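Local structure of SusD homolog (Bacteroides thetaiotaomicron VPI-5482, 3IV0) at residues A377-G382 with T386-L391; N393-R398 with C420-G425. The protein probably binds glycans at the cell surface as an outer-membrane lipoprotein of the SusD family, though its actual ligand is not established. All blocks are in the same frame, centred on the assembly; numbering follows the deposited sequence.

Interaction 1. Residues A377-G382 with T386-L391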
ATOM      1  N   ALA A 377       9.966   9.036  11.679  1.00 11.04           N
ATOM      2  CA  ALA A 377      10.977   8.342  12.468  1.00 10.76           C
ATOM      3  C   ALA A 377      11.861   9.342  13.178  1.00 11.10           C
ATOM      4  O   ALA A 377      12.185   9.171  14.357  1.00 11.99           O
ATOM      5  CB  ALA A 377      11.823   7.361  11.598  1.00 11.41           C
ATOM      6  N   LEU A 378      12.283  10.369  12.479  1.00 11.63           N
ATOM      7  CA  LEU A 378      13.106  11.417  13.116  1.00 13.03           C
ATOM      8  C   LEU A 378      12.348  12.048  14.256  1.00 12.62           C
ATOM      9  O   LEU A 378      12.908  12.241  15.360  1.00 14.88           O
ATOM     10  CB  LEU A 378      13.465  12.501  12.128  1.00 15.95           C
ATOM     11  CG  LEU A 378      14.600  12.168  11.196  1.00 17.16           C
ATOM     12  CD1 LEU A 378      14.672  13.245  10.117  1.00 18.61           C
ATOM     13  CD2 LEU A 378      15.917  12.074  11.987  1.00 23.11           C
ATOM     14  N   ALA A 379      11.084  12.413  14.028  1.00 12.70           N
ATOM     15  CA  ALA A 379      10.318  13.051  15.062  1.00 13.97           C
ATOM     16  C   ALA A 379      10.137  12.139  16.271  1.00 15.05           C
ATOM     17  O   ALA A 379      10.203  12.576  17.427  1.00 16.86           O
ATOM     18  CB  ALA A 379       8.983  13.538  14.519  1.00 12.92           C
ATOM     19  N   ALA A 380      10.026  10.839  16.043  1.00 12.46           N
ATOM     20  CA  ALA A 380       9.776   9.900  17.143  1.00 14.13           C
ATOM     21  C   ALA A 380      11.037   9.751  17.956  1.00 16.15           C
ATOM     22  O   ALA A 380      10.963   9.624  19.187  1.00 17.82           O
ATOM     23  CB  ALA A 380       9.309   8.518  16.580  1.00 12.90           C
ATOM     24  N   LEU A 381      12.181   9.835  17.329  1.00 15.17           N
ATOM     25  CA  LEU A 381      13.448   9.744  18.030  1.00 17.59           C
ATOM     26  C   LEU A 381      13.766  11.013  18.796  1.00 17.74           C
ATOM     27  O   LEU A 381      14.444  10.939  19.820  1.00 19.73           O
ATOM     28  CB  LEU A 381      14.578   9.434  17.085  1.00 15.57           C
ATOM     29  CG  LEU A 381      14.544   7.990  16.542  1.00 16.18           C
ATOM     30  CD1 LEU A 381      15.462   7.864  15.330  1.00 17.15           C
ATOM     31  CD2 LEU A 381      14.897   6.911  17.619  1.00 16.55           C
ATOM     32  N   GLY A 382      13.319  12.157  18.281  1.00 16.75           N
ATOM     33  CA  GLY A 382      13.446  13.450  18.968  1.00 21.47           C
ATOM     34  C   GLY A 382      14.838  14.025  18.826  1.00 22.28           C
ATOM     35  O   GLY A 382      15.189  14.995  19.526  1.00 27.57           O
ATOM     36  N   THR A 386      14.302  19.704  13.584  1.00 14.80           N
ATOM     37  CA  THR A 386      14.456  20.632  12.487  1.00 17.09           C
ATOM     38  C   THR A 386      14.484  19.893  11.125  1.00 16.52           C
ATOM     39  O   THR A 386      13.845  20.325  10.143  1.00 14.03           O
ATOM     40  CB  THR A 386      15.665  21.572  12.691  1.00 20.46           C
ATOM     41  OG1 THR A 386      16.844  20.801  12.819  1.00 30.96           O
ATOM     42  CG2 THR A 386      15.466  22.411  13.950  1.00 23.33           C
ATOM     43  N   LYS A 387      15.207  18.777  11.066  1.00 15.46           N
ATOM     44  CA  LYS A 387      15.252  18.007   9.829  1.00 13.72           C
ATOM     45  C   LYS A 387      13.906  17.349   9.563  1.00 13.99           C
ATOM     46  O   LYS A 387      13.459  17.288   8.419  1.00 12.67           O
ATOM     47  CB  LYS A 387      16.353  16.937   9.867  1.00 16.11           C
ATOM     48  CG  LYS A 387      16.454  16.110   8.603  1.00 19.74           C
ATOM     49  CD  LYS A 387      17.056  16.896   7.476  1.00 28.51           C
ATOM     50  CE  LYS A 387      17.675  16.005   6.404  1.00 33.06           C
ATOM     51  NZ  LYS A 387      18.311  16.845   5.341  1.00 36.38           N
ATOM     52  N   ALA A 388      13.263  16.877  10.608  1.00 12.57           N
ATOM     53  CA  ALA A 388      11.914  16.346  10.439  1.00 13.21           C
ATOM     54  C   ALA A 388      10.966  17.372   9.809  1.00 13.13           C
ATOM     55  O   ALA A 388      10.215  17.058   8.897  1.00 12.54           O
ATOM     56  CB  ALA A 388      11.366  15.828  11.752  1.00 13.68           C
ATOM     57  N   CYS A 389      11.006  18.621  10.278  1.00 12.60           N
ATOM     58  CA  CYS A 389      10.249  19.695   9.673  1.00 11.49           C
ATOM     59  C   CYS A 389      10.628  19.969   8.249  1.00 12.28           C
ATOM     60  O   CYS A 389       9.775  20.206   7.405  1.00 12.79           O
ATOM     61  CB  CYS A 389      10.361  20.989  10.500  1.00 12.56           C
ATOM     62  SG  CYS A 389       9.522  21.005  12.053  1.00 15.25           S
ATOM     63  N   GLU A 390      11.918  19.961   7.954  1.00 12.63           N
ATOM     64  CA  GLU A 390      12.368  20.176   6.588  1.00 14.18           C
ATOM     65  C   GLU A 390      11.739  19.162   5.628  1.00 13.36           C
ATOM     66  O   GLU A 390      11.289  19.520   4.536  1.00 13.93           O
ATOM     67  CB  GLU A 390      13.885  20.131   6.527  1.00 15.16           C
ATOM     68  CG  GLU A 390      14.516  20.405   5.201  1.00 24.58           C
ATOM     69  CD  GLU A 390      15.984  20.003   5.207  1.00 38.69           C
ATOM     70  OE1 GLU A 390      16.736  20.556   6.042  1.00 43.88           O
ATOM     71  OE2 GLU A 390      16.368  19.124   4.407  1.00 48.57           O
ATOM     72  N   LEU A 391      11.792  17.887   6.006  1.00 12.68           N
ATOM     73  CA  LEU A 391      11.202  16.825   5.213  1.00 11.85           C
ATOM     74  C   LEU A 391       9.697  17.030   5.038  1.00 11.36           C
ATOM     75  O   LEU A 391       9.194  16.970   3.929  1.00 12.61           O
ATOM     76  CB  LEU A 391      11.536  15.484   5.860  1.00 11.62           C
ATOM     77  CG  LEU A 391      13.007  15.064   5.756  1.00 10.94           C
ATOM     78  CD1 LEU A 391      13.298  13.995   6.825  1.00 13.42           C
ATOM     79  CD2 LEU A 391      13.360  14.529   4.379  1.00 14.61           C
TER
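An antiparallel helical hairpin, of the TPR-like kind that underlies SusD-family proteins, joins helix 367-381 to helix 385-398, and where L378 meets A388 the two helices lie side by side next to the turn that joins them. The axes of 377-381 and 386-391 come within 8.7 Å, at 156° between their directions, a close approach that suits a small residue on one side. A388 supplies it: its methyl CB packs against L378 CB at 4.0 Å, and the same methyl lies 4.3 Å from A379 CB, so that the alanine sits over the neighbouring pair of residues on the first helix. Two small side chains and one leucine stem are consistent with this close spacing.

The branched end of L378 does the rest. With CG anti to its carbonyl carbon (chi1 -79°), the side chain carries CD1 across to the second helix, where it lies 3.6 Å from L391 CD1, the two leucines crossing at about a right angle. One turn back, the same CD1 is 3.7 Å from K387 CG, so a single methyl touches both a leucine methyl and the aliphatic stem of a lysine. K387 suits this border because its chain bends at chi2 and leads the amine away from the apolar seam, to a salt bridge with E390 in which NZ stands 3.1 Å from OE2, above the carboxylate plane.

Helix 408-422 covers one flank, M412 and I415 touching A379 and L411 touching A388, while V232 of helix 224-238 packs on L378. No hydrogen bond links the two segments; they are held by van der Waals contact and the burial of hydrocarbon, with the lysine's charge kept at the margin.

Interaction 2. Residues N393-R398 with C420-G425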
ATOM      1  N   ASN A 393       8.069  19.693   5.273  1.00 12.09           N
ATOM      2  CA  ASN A 393       7.786  20.893   4.484  1.00 12.64           C
ATOM      3  C   ASN A 393       8.016  20.749   3.000  1.00 12.71           C
ATOM      4  O   ASN A 393       7.458  21.497   2.210  1.00 12.83           O
ATOM      5  CB  ASN A 393       8.533  22.081   5.081  1.00 12.03           C
ATOM      6  CG  ASN A 393       7.889  22.566   6.345  1.00 13.83           C
ATOM      7  OD1 ASN A 393       6.679  22.466   6.503  1.00 13.57           O
ATOM      8  ND2 ASN A 393       8.687  23.124   7.276  1.00 14.04           N
ATOM      9  N   ARG A 394       8.791  19.765   2.588  1.00 13.11           N
ATOM     10  CA  ARG A 394       8.857  19.491   1.158  1.00 13.00           C
ATOM     11  C   ARG A 394       7.504  19.073   0.612  1.00 12.19           C
ATOM     12  O   ARG A 394       7.108  19.491  -0.475  1.00 12.05           O
ATOM     13  CB  ARG A 394       9.916  18.449   0.866  1.00 14.73           C
ATOM     14  CG  ARG A 394      11.333  19.031   1.031  1.00 17.33           C
ATOM     15  CD  ARG A 394      12.387  18.009   0.946  1.00 18.58           C
ATOM     16  NE  ARG A 394      12.444  17.396  -0.365  1.00 19.34           N
ATOM     17  CZ  ARG A 394      13.175  16.310  -0.609  1.00 16.35           C
ATOM     18  NH1 ARG A 394      13.879  15.790   0.368  1.00 21.70           N
ATOM     19  NH2 ARG A 394      13.194  15.777  -1.811  1.00 18.89           N
ATOM     20  N   VAL A 395       6.774  18.303   1.400  1.00 10.99           N
ATOM     21  CA  VAL A 395       5.438  17.875   1.021  1.00 11.16           C
ATOM     22  C   VAL A 395       4.427  19.020   1.180  1.00 11.65           C
ATOM     23  O   VAL A 395       3.604  19.237   0.292  1.00 11.26           O
ATOM     24  CB  VAL A 395       5.028  16.634   1.811  1.00 11.00           C
ATOM     25  CG1 VAL A 395       3.592  16.218   1.475  1.00 12.75           C
ATOM     26  CG2 VAL A 395       6.039  15.478   1.521  1.00 13.00           C
ATOM     27  N   ARG A 396       4.540  19.754   2.285  1.00 11.28           N
ATOM     28  CA  ARG A 396       3.657  20.908   2.496  1.00 10.50           C
ATOM     29  C   ARG A 396       3.835  21.918   1.368  1.00 11.98           C
ATOM     30  O   ARG A 396       2.865  22.438   0.832  1.00 12.11           O
ATOM     31  CB  ARG A 396       3.971  21.599   3.813  1.00 13.49           C
ATOM     32  CG  ARG A 396       3.818  20.789   5.075  1.00 14.29           C
ATOM     33  CD  ARG A 396       2.386  20.583   5.446  1.00 13.07           C
ATOM     34  NE  ARG A 396       1.759  21.847   5.875  1.00 12.25           N
ATOM     35  CZ  ARG A 396       0.501  21.936   6.273  1.00 13.21           C
ATOM     36  NH1 ARG A 396      -0.318  20.896   6.243  1.00 12.93           N
ATOM     37  NH2 ARG A 396       0.014  23.113   6.646  1.00 14.19           N
ATOM     38  N   ASN A 397       5.083  22.226   1.030  1.00 12.57           N
ATOM     39  CA  ASN A 397       5.349  23.224  -0.001  1.00 13.10           C
ATOM     40  C   ASN A 397       4.819  22.776  -1.363  1.00 13.47           C
ATOM     41  O   ASN A 397       4.275  23.576  -2.115  1.00 12.63           O
ATOM     42  CB  ASN A 397       6.828  23.579  -0.092  1.00 14.02           C
ATOM     43  CG  ASN A 397       7.312  24.509   1.029  1.00 18.96           C
ATOM     44  OD1 ASN A 397       8.449  24.375   1.507  1.00 26.94           O
ATOM     45  ND2 ASN A 397       6.490  25.461   1.419  1.00 20.12           N
ATOM     46  N   ARG A 398       4.934  21.489  -1.687  1.00 11.94           N
ATOM     47  CA  ARG A 398       4.412  21.016  -2.961  1.00 12.17           C
ATOM     48  C   ARG A 398       2.895  21.212  -3.029  1.00 11.57           C
ATOM     49  O   ARG A 398       2.363  21.528  -4.097  1.00 12.58           O
ATOM     50  CB  ARG A 398       4.813  19.538  -3.197  1.00 11.41           C
ATOM     51  CG  ARG A 398       4.468  19.056  -4.568  1.00 12.63           C
ATOM     52  CD  ARG A 398       3.147  18.365  -4.682  1.00 12.79           C
ATOM     53  NE  ARG A 398       3.126  17.100  -3.944  1.00 11.25           N
ATOM     54  CZ  ARG A 398       3.648  15.959  -4.370  1.00 11.98           C
ATOM     55  NH1 ARG A 398       4.251  15.873  -5.537  1.00 11.45           N
ATOM     56  NH2 ARG A 398       3.576  14.893  -3.604  1.00 12.90           N
ATOM     57  N   CYS A 420      -2.195  11.474   6.138  1.00 10.20           N
ATOM     58  CA  CYS A 420      -3.601  11.265   5.845  1.00  9.85           C
ATOM     59  C   CYS A 420      -4.076  12.142   4.702  1.00 10.90           C
ATOM     60  O   CYS A 420      -4.862  11.711   3.865  1.00 11.83           O
ATOM     61  CB  CYS A 420      -4.429  11.515   7.092  1.00 10.56           C
ATOM     62  SG  CYS A 420      -4.236  10.316   8.426  1.00 13.93           S
ATOM     63  N   ARG A 421      -3.617  13.387   4.651  1.00  9.29           N
ATOM     64  CA  ARG A 421      -3.980  14.275   3.538  1.00 10.41           C
ATOM     65  C   ARG A 421      -3.328  13.833   2.243  1.00 11.07           C
ATOM     66  O   ARG A 421      -3.983  13.717   1.195  1.00 11.29           O
ATOM     67  CB  ARG A 421      -3.510  15.698   3.807  1.00 10.95           C
ATOM     68  CG  ARG A 421      -4.334  16.481   4.827  1.00 11.14           C
ATOM     69  CD  ARG A 421      -3.769  17.900   4.986  1.00 12.85           C
ATOM     70  NE  ARG A 421      -2.630  17.986   5.870  1.00 12.23           N
ATOM     71  CZ  ARG A 421      -2.705  18.048   7.187  1.00 13.58           C
ATOM     72  NH1 ARG A 421      -3.881  18.072   7.785  1.00 13.72           N
ATOM     73  NH2 ARG A 421      -1.608  18.105   7.908  1.00 16.03           N
ATOM     74  N   GLU A 422      -2.020  13.601   2.288  1.00 10.27           N
ATOM     75  CA  GLU A 422      -1.245  13.353   1.087  1.00  9.94           C
ATOM     76  C   GLU A 422      -1.594  12.028   0.416  1.00  9.70           C
ATOM     77  O   GLU A 422      -1.648  11.951  -0.814  1.00 10.23           O
ATOM     78  CB  GLU A 422       0.237  13.380   1.423  1.00 10.03           C
ATOM     79  CG  GLU A 422       1.153  13.183   0.254  1.00 11.93           C
ATOM     80  CD  GLU A 422       1.070  14.283  -0.765  1.00 12.50           C
ATOM     81  OE1 GLU A 422       0.657  15.430  -0.439  1.00 12.15           O
ATOM     82  OE2 GLU A 422       1.429  14.058  -1.940  1.00 12.46           O
ATOM     83  N   LEU A 423      -1.884  11.001   1.218  1.00  9.99           N
ATOM     84  CA  LEU A 423      -2.020   9.648   0.697  1.00  9.76           C
ATOM     85  C   LEU A 423      -3.423   9.118   0.633  1.00 11.34           C
ATOM     86  O   LEU A 423      -3.639   7.945   0.333  1.00 11.20           O
ATOM     87  CB  LEU A 423      -1.143   8.697   1.484  1.00 10.20           C
ATOM     88  CG  LEU A 423       0.342   9.042   1.542  1.00 10.93           C
ATOM     89  CD1 LEU A 423       1.116   8.107   2.496  1.00 14.14           C
ATOM     90  CD2 LEU A 423       1.031   9.026   0.158  1.00 12.96           C
ATOM     91  N   ILE A 424      -4.403   9.995   0.786  1.00  9.63           N
ATOM     92  CA  ILE A 424      -5.775   9.550   0.739  1.00 11.32           C
ATOM     93  C   ILE A 424      -6.053   8.796  -0.547  1.00 11.75           C
ATOM     94  O   ILE A 424      -5.727   9.245  -1.631  1.00 11.28           O
ATOM     95  CB  ILE A 424      -6.763  10.754   0.942  1.00 11.63           C
ATOM     96  CG1 ILE A 424      -8.188  10.190   1.075  1.00 13.06           C
ATOM     97  CG2 ILE A 424      -6.644  11.822  -0.172  1.00 14.30           C
ATOM     98  CD1 ILE A 424      -9.208  11.236   1.598  1.00 15.05           C
ATOM     99  N   GLY A 425      -6.670   7.629  -0.405  1.00 11.54           N
ATOM    100  CA  GLY A 425      -7.022   6.809  -1.560  1.00 11.42           C
ATOM    101  C   GLY A 425      -5.921   5.901  -2.078  1.00 12.01           C
ATOM    102  O   GLY A 425      -6.144   5.217  -3.068  1.00 11.02           O
TER
HETATM  103  O   HOH W   1       1.971  17.561  -1.445  1.00 12.51           O
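V395 and E422 meet because each sends a branch out anti to its backbone N: CG1 in the valine (chi1 177°) and CG in the glutamate (chi1 -178°), whose chain then bends at chi2. R398 bends at chi2 and chi3, turning its guanidinium toward the same carboxylate. The contact joins the C-terminal ends of two helices in the helical, TPR-like part of the SusD fold, 385-398 and 408-422.

V395 CG1 lies 3.6 Å from E422 OE1, a compact methyl beside a buried acid. R398 NH2 donates to E422 OE2 at 2.8 Å in a bent salt bridge (132° at the hydrogen), the two group planes nearly parallel but offset, NH2 reaching OE2 from above the carboxylate plane. The acid also pairs with R319 through OE1 and R366 through OE2, surroundings that would favour its ionised form.

R396 NH1 and R421 NH2 stand 3.5 Å apart, two donors that do not bond; E418 takes both arginines in salt bridges and probably offsets their charges, with S402 O receiving R396 NE and L310 a further polar partner of R421. A water completes the join, accepting from R398 NE at 2.8 Å while donating to V395 O at 2.9 Å and E422 OE1 at 2.7 Å.

How the interactions relate
Helix 385-398 serves both contacts, its first half in interaction 1 and its last turns in interaction 2, and the two centres lie about 16 Å apart. Along the chain the contacts follow in series: the hairpin with helix 367-381 closes first, and the helix end then meets the end of helix 408-422. Helices 367-381 and 408-422 each touch residues of both sites, so the three pack together as one bundle. The chemistry changes down its length, from hydrocarbon at 377-382 with 386-391, about 23 Å from the chain's centre, to buried charged side chains and a bridging water at 393-398 with 420-425, about 16 Å from it.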